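Long-range contact in oligopeptide-binding protein oppA (Lactococcus lactis, PDB 3DRF), which captures oligopeptides in a large cavity that closes like a Venus flytrap, serving an ABC transporter that takes up peptides for growth in milk: residues Q330-V342 and M530-M542. Residues are numbered along the deposited sequence; the frame is centred on the assembly and turned at random.
Sequences QNVRQAIGYARNV and MNKKAYVIPTNFM
Side chains of helix 330-339 bind the last carbonyls of helix 516-533, where Arg333 and two glutamines take up Lys532 O and Lys533 O, and the contact continues along the start of strand 536-549. Arg333 grips Lys533 O side-on with two nitrogens, NE at 3.0 Å and NH2 at 2.9 Å, the oxygen lying in the guanidinium plane. Its chain bends at chi3 (-53°), bringing the guanidinium round to that carbonyl. Tyr535 CE1 sits over one face, the ring tilted 39° from the guanidinium plane; Gln330 CA covers the opposite face, and NH1 bonds Leu327 O. With a single amine and no flat guanidinium, a lysine here would probably leave Lys533 O with at most one of its two bonds and the Tyr535 ring without its planar neighbour. One turn apart, Gln330 and Gln334 converge on Lys532 O: NE2 of Gln334 reaches it at 2.9 Å in the carbonyl plane, on a lone pair, whereas Gln330 NE2, also 2.9 Å away, comes from above that plane. Ala534, with positive phi, turns the chain out of the helix and lays its CB 3.9 Å from Arg333 CB. Farther along, Ile537 packs against Gly337, its CG1 4.2 Å from the glycine CA. Beyond the helix, Arg340 NH1 gives a nearly straight bond (2.9 Å, 165°) to Thr539 OG1, and a water bridges NH2 to the same hydroxyl; Thr539 and Asn540 form a classic beta bulge opposite Ser303. Four side-chain N-H bonds thus satisfy two carbonyls at a helix end, and Arg333's positive charge lies where the helix dipole would probably welcome it.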
loop_
_atom_site.group_PDB
_atom_site.type_symbol
_atom_site.label_atom_id
_atom_site.label_comp_id
_atom_site.label_asym_id
_atom_site.label_seq_id
_atom_site.Cartn_x
_atom_site.Cartn_y
_atom_site.Cartn_z
ATOM N N GLN A 330 -26.272 6.302 -5.549
ATOM C CA GLN A 330 -25.941 5.732 -4.247
ATOM C C GLN A 330 -26.610 4.374 -3.958
ATOM O O GLN A 330 -26.010 3.509 -3.473
ATOM C CB GLN A 330 -26.263 6.736 -3.134
ATOM C CG GLN A 330 -25.768 6.352 -1.777
ATOM C CD GLN A 330 -25.848 7.549 -0.836
ATOM O OE1 GLN A 330 -26.590 8.480 -1.094
ATOM N NE2 GLN A 330 -25.232 7.475 0.232
ATOM N N ASN A 331 -27.878 4.227 -4.292
ATOM C CA ASN A 331 -28.577 2.932 -4.090
ATOM C C ASN A 331 -27.932 1.786 -4.849
ATOM O O ASN A 331 -27.929 0.710 -4.395
ATOM C CB ASN A 331 -30.061 3.061 -4.497
ATOM C CG ASN A 331 -30.905 3.720 -3.410
ATOM O OD1 ASN A 331 -30.442 4.549 -2.729
ATOM N ND2 ASN A 331 -32.148 3.313 -3.281
ATOM N N VAL A 332 -27.474 2.077 -6.074
ATOM C CA VAL A 332 -26.755 1.060 -6.874
ATOM C C VAL A 332 -25.436 0.588 -6.209
ATOM O O VAL A 332 -25.172 -0.532 -6.109
ATOM C CB VAL A 332 -26.514 1.586 -8.308
ATOM C CG1 VAL A 332 -25.733 0.556 -9.157
ATOM C CG2 VAL A 332 -27.899 1.839 -8.995
ATOM N N ARG A 333 -24.659 1.564 -5.781
ATOM C CA ARG A 333 -23.371 1.275 -5.073
ATOM C C ARG A 333 -23.595 0.403 -3.839
ATOM O O ARG A 333 -22.936 -0.529 -3.625
ATOM C CB ARG A 333 -22.649 2.601 -4.640
ATOM C CG ARG A 333 -22.232 3.434 -5.902
ATOM C CD ARG A 333 -21.241 4.587 -5.567
ATOM N NE ARG A 333 -21.729 5.475 -4.480
ATOM C CZ ARG A 333 -22.427 6.589 -4.674
ATOM N NH1 ARG A 333 -22.799 6.958 -5.886
ATOM N NH2 ARG A 333 -22.805 7.345 -3.650
ATOM N N GLN A 334 -24.601 0.774 -3.052
ATOM C CA GLN A 334 -24.924 0.034 -1.837
ATOM C C GLN A 334 -25.439 -1.382 -2.162
ATOM O O GLN A 334 -25.012 -2.338 -1.575
ATOM C CB GLN A 334 -25.994 0.798 -1.025
ATOM C CG GLN A 334 -25.461 2.138 -0.372
ATOM C CD GLN A 334 -26.549 2.877 0.351
ATOM O OE1 GLN A 334 -27.676 2.525 0.246
ATOM N NE2 GLN A 334 -26.180 3.862 1.128
ATOM N N ALA A 335 -26.313 -1.463 -3.170
ATOM C CA ALA A 335 -26.938 -2.753 -3.549
ATOM C C ALA A 335 -25.858 -3.773 -3.989
ATOM O O ALA A 335 -25.875 -4.895 -3.620
ATOM C CB ALA A 335 -28.043 -2.555 -4.668
ATOM N N ILE A 336 -24.922 -3.283 -4.791
ATOM C CA ILE A 336 -23.860 -4.146 -5.334
ATOM C C ILE A 336 -22.969 -4.673 -4.168
ATOM O O ILE A 336 -22.539 -5.758 -4.168
ATOM C CB ILE A 336 -23.116 -3.401 -6.454
ATOM C CG1 ILE A 336 -24.039 -3.302 -7.679
ATOM C CG2 ILE A 336 -21.754 -4.125 -6.838
ATOM C CD1 ILE A 336 -23.496 -2.384 -8.824
ATOM N N GLY A 337 -22.774 -3.827 -3.151
ATOM C CA GLY A 337 -22.096 -4.246 -1.910
ATOM C C GLY A 337 -22.877 -5.301 -1.099
ATOM O O GLY A 337 -22.353 -6.275 -0.732
ATOM N N TYR A 338 -24.181 -5.059 -0.937
ATOM C CA TYR A 338 -25.015 -6.024 -0.161
ATOM C C TYR A 338 -25.171 -7.389 -0.846
ATOM O O TYR A 338 -25.438 -8.353 -0.207
ATOM C CB TYR A 338 -26.412 -5.446 0.165
ATOM C CG TYR A 338 -26.381 -4.400 1.268
ATOM C CD1 TYR A 338 -25.932 -4.724 2.541
ATOM C CD2 TYR A 338 -26.814 -3.098 1.036
ATOM C CE1 TYR A 338 -25.889 -3.765 3.580
ATOM C CE2 TYR A 338 -26.786 -2.137 2.061
ATOM C CZ TYR A 338 -26.318 -2.493 3.321
ATOM O OH TYR A 338 -26.298 -1.542 4.305
ATOM N N ALA A 339 -25.029 -7.413 -2.150
ATOM C CA ALA A 339 -25.266 -8.681 -2.928
ATOM C C ALA A 339 -24.074 -9.658 -2.825
ATOM O O ALA A 339 -24.212 -10.806 -3.045
ATOM C CB ALA A 339 -25.499 -8.337 -4.381
ATOM N N ARG A 340 -22.868 -9.166 -2.530
ATOM C CA ARG A 340 -21.727 -10.102 -2.417
ATOM C C ARG A 340 -21.886 -11.015 -1.184
ATOM O O ARG A 340 -22.492 -10.678 -0.222
ATOM C CB ARG A 340 -20.345 -9.365 -2.305
ATOM C CG ARG A 340 -19.926 -8.632 -3.614
ATOM C CD ARG A 340 -18.415 -8.298 -3.590
ATOM N NE ARG A 340 -18.084 -7.437 -2.448
ATOM C CZ ARG A 340 -16.836 -7.118 -2.139
ATOM N NH1 ARG A 340 -16.617 -6.371 -1.108
ATOM N NH2 ARG A 340 -15.844 -7.569 -2.884
ATOM N N ASN A 341 -21.292 -12.207 -1.331
ATOM C CA ASN A 341 -21.224 -13.189 -0.278
ATOM C C ASN A 341 -19.787 -13.410 0.223
ATOM O O ASN A 341 -19.256 -14.474 0.142
ATOM C CB ASN A 341 -21.833 -14.533 -0.772
ATOM C CG ASN A 341 -21.176 -15.060 -2.025
ATOM O OD1 ASN A 341 -20.586 -14.383 -2.763
ATOM N ND2 ASN A 341 -21.321 -16.358 -2.229
ATOM N N VAL A 342 -19.216 -12.350 0.789
ATOM C CA VAL A 342 -17.804 -12.376 1.156
ATOM C C VAL A 342 -17.549 -13.416 2.274
ATOM O O VAL A 342 -16.578 -14.084 2.246
ATOM C CB VAL A 342 -17.332 -10.958 1.595
ATOM C CG1 VAL A 342 -15.939 -11.003 2.075
ATOM C CG2 VAL A 342 -17.482 -9.992 0.424
ATOM N N MET A 530 -17.990 6.478 5.008
ATOM C CA MET A 530 -17.461 5.782 3.830
ATOM C C MET A 530 -18.403 4.624 3.493
ATOM O O MET A 530 -18.649 4.385 2.384
ATOM C CB MET A 530 -16.064 5.226 4.138
ATOM C CG MET A 530 -14.977 6.386 4.076
ATOM S SD MET A 530 -14.691 7.032 2.324
ATOM C CE MET A 530 -13.425 5.843 1.726
ATOM N N ASN A 531 -18.904 3.920 4.496
ATOM C CA ASN A 531 -19.843 2.794 4.222
ATOM C C ASN A 531 -21.191 3.308 3.628
ATOM O O ASN A 531 -21.719 2.720 2.759
ATOM C CB ASN A 531 -20.085 1.986 5.526
ATOM C CG ASN A 531 -18.944 1.028 5.854
ATOM O OD1 ASN A 531 -18.042 0.828 5.069
ATOM N ND2 ASN A 531 -18.996 0.465 7.013
ATOM N N LYS A 532 -21.696 4.431 4.107
ATOM C CA LYS A 532 -22.977 4.984 3.595
ATOM C C LYS A 532 -22.825 5.569 2.181
ATOM O O LYS A 532 -23.614 5.292 1.357
ATOM C CB LYS A 532 -23.535 6.034 4.557
ATOM C CG LYS A 532 -24.925 6.533 4.069
ATOM C CD LYS A 532 -25.555 7.466 5.108
ATOM C CE LYS A 532 -27.047 7.841 4.670
ATOM N NZ LYS A 532 -27.606 9.091 5.386
ATOM N N LYS A 533 -21.752 6.324 1.946
ATOM C CA LYS A 533 -21.500 6.876 0.621
ATOM C C LYS A 533 -21.231 5.730 -0.377
ATOM O O LYS A 533 -21.600 5.813 -1.503
ATOM C CB LYS A 533 -20.270 7.806 0.653
ATOM C CG LYS A 533 -20.433 9.147 1.436
ATOM C CD LYS A 533 -21.112 10.246 0.691
ATOM C CE LYS A 533 -21.182 11.555 1.519
ATOM N NZ LYS A 533 -21.676 12.730 0.585
ATOM N N ALA A 534 -20.514 4.727 0.086
ATOM C CA ALA A 534 -20.297 3.505 -0.673
ATOM C C ALA A 534 -19.583 3.787 -2.007
ATOM O O ALA A 534 -19.810 3.151 -2.986
ATOM C CB ALA A 534 -21.662 2.773 -0.903
ATOM N N TYR A 535 -18.647 4.726 -1.958
ATOM C CA TYR A 535 -17.734 4.906 -3.083
ATOM C C TYR A 535 -16.747 3.744 -3.183
ATOM O O TYR A 535 -16.307 3.457 -4.245
ATOM C CB TYR A 535 -16.961 6.218 -2.914
ATOM C CG TYR A 535 -17.823 7.497 -2.864
ATOM C CD1 TYR A 535 -18.927 7.689 -3.686
ATOM C CD2 TYR A 535 -17.506 8.533 -1.985
ATOM C CE1 TYR A 535 -19.661 8.878 -3.640
ATOM C CE2 TYR A 535 -18.244 9.708 -1.945
ATOM C CZ TYR A 535 -19.282 9.867 -2.778
ATOM O OH TYR A 535 -20.042 11.030 -2.813
ATOM N N VAL A 536 -16.473 3.122 -2.033
ATOM C CA VAL A 536 -15.726 1.860 -1.972
ATOM C C VAL A 536 -16.459 0.992 -0.937
ATOM O O VAL A 536 -17.150 1.502 -0.094
ATOM C CB VAL A 536 -14.244 2.092 -1.562
ATOM C CG1 VAL A 536 -13.516 2.978 -2.611
ATOM C CG2 VAL A 536 -14.155 2.711 -0.143
ATOM N N ILE A 537 -16.275 -0.301 -1.068
ATOM C CA ILE A 537 -16.879 -1.270 -0.149
ATOM C C ILE A 537 -15.725 -2.114 0.474
ATOM O O ILE A 537 -14.988 -2.744 -0.187
ATOM C CB ILE A 537 -17.839 -2.244 -0.906
ATOM C CG1 ILE A 537 -18.926 -1.506 -1.756
ATOM C CG2 ILE A 537 -18.492 -3.243 0.080
ATOM C CD1 ILE A 537 -19.923 -0.654 -0.921
ATOM N N PRO A 538 -15.645 -2.105 1.812
ATOM C CA PRO A 538 -14.577 -2.894 2.467
ATOM C C PRO A 538 -14.815 -4.380 2.173
ATOM O O PRO A 538 -15.922 -4.821 2.197
ATOM C CB PRO A 538 -14.775 -2.624 3.962
ATOM C CG PRO A 538 -15.584 -1.325 4.016
ATOM C CD PRO A 538 -16.475 -1.379 2.808
ATOM N N THR A 539 -13.779 -5.131 1.954
ATOM C CA THR A 539 -13.902 -6.588 1.654
ATOM C C THR A 539 -13.402 -7.445 2.842
ATOM O O THR A 539 -14.159 -7.968 3.567
ATOM C CB THR A 539 -13.222 -6.917 0.293
ATOM O OG1 THR A 539 -13.797 -6.049 -0.684
ATOM C CG2 THR A 539 -13.512 -8.384 -0.089
ATOM N N ASN A 540 -12.090 -7.547 2.972
ATOM C CA ASN A 540 -11.444 -8.375 4.032
ATOM C C ASN A 540 -10.345 -7.701 4.881
ATOM O O ASN A 540 -9.612 -6.843 4.443
ATOM C CB ASN A 540 -10.799 -9.617 3.421
ATOM C CG ASN A 540 -11.803 -10.672 3.004
ATOM O OD1 ASN A 540 -11.686 -11.232 1.963
ATOM N ND2 ASN A 540 -12.704 -10.914 3.799
ATOM N N PHE A 541 -10.295 -8.161 6.126
ATOM C CA PHE A 541 -9.129 -8.086 6.993
ATOM C C PHE A 541 -8.459 -9.465 6.930
ATOM O O PHE A 541 -9.073 -10.429 6.563
ATOM C CB PHE A 541 -9.538 -7.786 8.438
ATOM C CG PHE A 541 -10.356 -6.497 8.635
ATOM C CD1 PHE A 541 -10.058 -5.288 7.979
ATOM C CD2 PHE A 541 -11.367 -6.497 9.524
ATOM C CE1 PHE A 541 -10.829 -4.139 8.248
ATOM C CE2 PHE A 541 -12.085 -5.362 9.772
ATOM C CZ PHE A 541 -11.814 -4.204 9.123
ATOM N N MET A 542 -7.197 -9.501 7.328
ATOM C CA MET A 542 -6.415 -10.729 7.218
ATOM C C MET A 542 -5.352 -10.878 8.287
ATOM O O MET A 542 -4.926 -9.931 8.895
ATOM C CB MET A 542 -5.701 -10.758 5.832
ATOM C CG MET A 542 -5.471 -12.123 5.176
ATOM S SD MET A 542 -5.230 -11.802 3.416
ATOM C CE MET A 542 -3.846 -10.730 3.466
HETATM O O HOH W 1 -12.795 -6.684 -3.072
HETATM O O HOH W 2 -18.023 -6.533 1.946
#